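Local atomic coordinates of B-129 (Sulfolobus virus 1, PDB entry 2WBT), a protein that is essential for the function of its virus and probably binds DNA through two zinc fingers of the C2H2 type. Residues L57-Y62 and C103-K108. Sequence-based numbering, arbitrary orientation.
Sequences LDESSY and CPVCKK. With ZN (zinc ion), chain D.
Val105 sets CG2 over the ring of Tyr62 in a CH-pi contact. CG2 of Val105 lies 3.7 Å from the centroid of the Tyr62 ring. It sits close to the ring normal, so it is over the face. With CG anti to the backbone N (chi1 175°), the Tyr62 ring reaches the finger.

The other contacts are van der Waals packing. Pro104 meets the same ring obliquely, with CG and CB beside CE1 and CD1 of Tyr62. The other methyl of Val105, CG1, packs against the extended chain of Glu59, 3.6 Å from both CG and CD of Glu59. The two methyls of Val105 thus meet two partners, three residues apart in sequence.

The polar end of Tyr62 is anchored outside these segments: OH hydrogen-bonds to Pro78 O in the first finger.

Metal and hydrogen bonds fix the loop 103-108 around the zinc ion. Cys103 SG and Cys106 SG bind the zinc ion at 2.3 and 2.1 Å, and His119 and His124 complete the site. Val105 N donates to Cys103 SG (3.5 Å), and Lys107 N bonds to Cys103 O.

This is the CxxC knuckle of a C2H2 zinc finger. Its two intervening residues, Pro104 and Val105, pack the second finger against the first turn of helix 60-72 and the residue just before it.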
ATOM      1  N   LEU A  57       0.202  -0.190  -9.365  1.00 26.74           N
ATOM      2  CA  LEU A  57      -1.022  -0.790  -9.910  1.00 26.80           C
ATOM      3  C   LEU A  57      -0.840  -2.281 -10.213  1.00 26.86           C
ATOM      4  O   LEU A  57      -1.754  -3.079 -10.001  1.00 26.87           O
ATOM      5  CB  LEU A  57      -1.462  -0.053 -11.178  1.00 26.80           C
ATOM      6  CG  LEU A  57      -1.896   1.404 -10.989  1.00 26.80           C
ATOM      7  CD1 LEU A  57      -1.939   2.134 -12.324  1.00 26.80           C
ATOM      8  CD2 LEU A  57      -3.244   1.478 -10.290  1.00 26.80           C
ATOM      9  N   ASP A  58       0.342  -2.645 -10.709  1.00 26.93           N
ATOM     10  CA  ASP A  58       0.679  -4.044 -10.998  1.00 26.99           C
ATOM     11  C   ASP A  58       0.979  -4.853  -9.731  1.00 27.03           C
ATOM     12  O   ASP A  58       0.957  -6.085  -9.756  1.00 27.04           O
ATOM     13  CB  ASP A  58       1.878  -4.113 -11.951  1.00 26.99           C
ATOM     14  CG  ASP A  58       1.570  -3.540 -13.322  1.00 27.00           C
ATOM     15  OD1 ASP A  58       0.398  -3.602 -13.750  1.00 27.01           O
ATOM     16  OD2 ASP A  58       2.502  -3.033 -13.979  1.00 27.01           O
ATOM     17  N   GLU A  59       1.261  -4.150  -8.635  1.00 27.08           N
ATOM     18  CA  GLU A  59       1.523  -4.765  -7.329  1.00 27.11           C
ATOM     19  C   GLU A  59       0.288  -4.753  -6.415  1.00 27.14           C
ATOM     20  O   GLU A  59       0.358  -5.204  -5.271  1.00 27.14           O
ATOM     21  CB  GLU A  59       2.660  -4.014  -6.628  1.00 27.12           C
ATOM     22  CG  GLU A  59       4.013  -4.099  -7.326  1.00 27.13           C
ATOM     23  CD  GLU A  59       5.032  -3.117  -6.766  1.00 27.14           C
ATOM     24  OE1 GLU A  59       4.830  -2.609  -5.640  1.00 27.15           O
ATOM     25  OE2 GLU A  59       6.042  -2.854  -7.453  1.00 27.14           O
ATOM     26  N   SER A  60      -0.832  -4.241  -6.920  1.00 27.16           N
ATOM     27  CA  SER A  60      -2.026  -4.003  -6.100  1.00 27.18           C
ATOM     28  C   SER A  60      -2.745  -5.289  -5.697  1.00 27.20           C
ATOM     29  O   SER A  60      -3.184  -5.428  -4.554  1.00 27.20           O
ATOM     30  CB  SER A  60      -2.999  -3.081  -6.837  1.00 27.18           C
ATOM     31  OG  SER A  60      -2.448  -1.787  -7.003  1.00 27.18           O
ATOM     32  N   SER A  61      -2.876  -6.211  -6.648  1.00 27.22           N
ATOM     33  CA  SER A  61      -3.445  -7.536  -6.386  1.00 27.23           C
ATOM     34  C   SER A  61      -2.768  -8.203  -5.187  1.00 27.25           C
ATOM     35  O   SER A  61      -3.433  -8.810  -4.348  1.00 27.25           O
ATOM     36  CB  SER A  61      -3.293  -8.435  -7.615  1.00 27.23           C
ATOM     37  OG  SER A  61      -4.067  -9.615  -7.484  1.00 27.23           O
ATOM     38  N   TYR A  62      -1.446  -8.079  -5.121  1.00 27.27           N
ATOM     39  CA  TYR A  62      -0.662  -8.629  -4.014  1.00 27.28           C
ATOM     40  C   TYR A  62      -0.964  -7.924  -2.691  1.00 27.30           C
ATOM     41  O   TYR A  62      -1.117  -8.569  -1.651  1.00 27.30           O
ATOM     42  CB  TYR A  62       0.835  -8.520  -4.317  1.00 27.28           C
ATOM     43  CG  TYR A  62       1.708  -8.964  -3.169  1.00 27.28           C
ATOM     44  CD1 TYR A  62       2.061 -10.298  -3.021  1.00 27.28           C
ATOM     45  CD2 TYR A  62       2.167  -8.055  -2.220  1.00 27.27           C
ATOM     46  CE1 TYR A  62       2.855 -10.717  -1.964  1.00 27.27           C
ATOM     47  CE2 TYR A  62       2.960  -8.463  -1.160  1.00 27.27           C
ATOM     48  CZ  TYR A  62       3.303  -9.796  -1.037  1.00 27.27           C
ATOM     49  OH  TYR A  62       4.091 -10.208   0.012  1.00 27.27           O
ATOM     50  N   CYS A 103       9.343 -13.642  -6.823  1.00 24.86           N
ATOM     51  CA  CYS A 103       8.789 -12.675  -5.879  1.00 24.86           C
ATOM     52  C   CYS A 103       7.381 -12.273  -6.320  1.00 25.00           C
ATOM     53  O   CYS A 103       7.215 -11.771  -7.439  1.00 25.02           O
ATOM     54  CB  CYS A 103       9.696 -11.447  -5.769  1.00 24.81           C
ATOM     55  SG  CYS A 103       8.967 -10.063  -4.851  1.00 24.43           S
ATOM     56  N   PRO A 104       6.368 -12.470  -5.434  1.00 25.17           N
ATOM     57  CA  PRO A 104       4.967 -12.222  -5.801  1.00 25.29           C
ATOM     58  C   PRO A 104       4.694 -10.766  -6.186  1.00 25.42           C
ATOM     59  O   PRO A 104       3.655 -10.468  -6.778  1.00 25.42           O
ATOM     60  CB  PRO A 104       4.202 -12.575  -4.517  1.00 25.28           C
ATOM     61  CG  PRO A 104       5.190 -12.414  -3.434  1.00 25.23           C
ATOM     62  CD  PRO A 104       6.475 -12.889  -4.023  1.00 25.18           C
ATOM     63  N   VAL A 105       5.633  -9.883  -5.853  1.00 25.57           N
ATOM     64  CA  VAL A 105       5.489  -8.449  -6.066  1.00 25.68           C
ATOM     65  C   VAL A 105       6.111  -7.997  -7.391  1.00 25.75           C
ATOM     66  O   VAL A 105       5.415  -7.466  -8.256  1.00 25.76           O
ATOM     67  CB  VAL A 105       6.134  -7.656  -4.906  1.00 25.69           C
ATOM     68  CG1 VAL A 105       5.801  -6.177  -5.020  1.00 25.69           C
ATOM     69  CG2 VAL A 105       5.671  -8.204  -3.560  1.00 25.69           C
ATOM     70  N   CYS A 106       7.415  -8.215  -7.543  1.00 25.78           N
ATOM     71  CA  CYS A 106       8.176  -7.697  -8.697  1.00 25.88           C
ATOM     72  C   CYS A 106       8.478  -8.724  -9.790  1.00 25.84           C
ATOM     73  O   CYS A 106       8.887  -8.348 -10.887  1.00 25.74           O
ATOM     74  CB  CYS A 106       9.483  -7.057  -8.232  1.00 25.87           C
ATOM     75  SG  CYS A 106      10.796  -8.233  -7.868  1.00 26.14           S
ATOM     76  N   LYS A 107       8.303 -10.008  -9.487  1.00 25.87           N
ATOM     77  CA  LYS A 107       8.448 -11.081 -10.484  1.00 25.87           C
ATOM     78  C   LYS A 107       9.895 -11.405 -10.861  1.00 25.83           C
ATOM     79  O   LYS A 107      10.154 -11.973 -11.926  1.00 25.83           O
ATOM     80  CB  LYS A 107       7.638 -10.763 -11.747  1.00 25.88           C
ATOM     81  CG  LYS A 107       6.167 -10.588 -11.477  1.00 25.89           C
ATOM     82  CD  LYS A 107       5.508 -11.933 -11.246  1.00 25.90           C
ATOM     83  CE  LYS A 107       4.253 -11.808 -10.411  1.00 25.90           C
ATOM     84  NZ  LYS A 107       3.319 -12.943 -10.645  1.00 25.90           N
ATOM     85  N   LYS A 108      10.812 -11.061  -9.966  0.50 25.79           N
ATOM     86  CA  LYS A 108      12.226 -11.357 -10.127  0.50 25.76           C
ATOM     87  C   LYS A 108      12.497 -12.776  -9.627  0.50 25.69           C
ATOM     88  O   LYS A 108      11.873 -13.217  -8.660  0.50 25.69           O
ATOM     89  CB  LYS A 108      13.044 -10.349  -9.330  0.50 25.77           C
ATOM     90  CG  LYS A 108      14.528 -10.446  -9.537  0.50 25.80           C
ATOM     91  CD  LYS A 108      15.259  -9.567  -8.555  0.50 25.84           C
ATOM     92  CE  LYS A 108      16.638 -10.076  -8.354  0.50 25.86           C
ATOM     93  NZ  LYS A 108      17.442  -9.149  -7.497  0.50 25.86           N
TER
HETATM   94 ZN    ZN D1131      10.239  -8.462  -5.823  1.00 38.91          ZN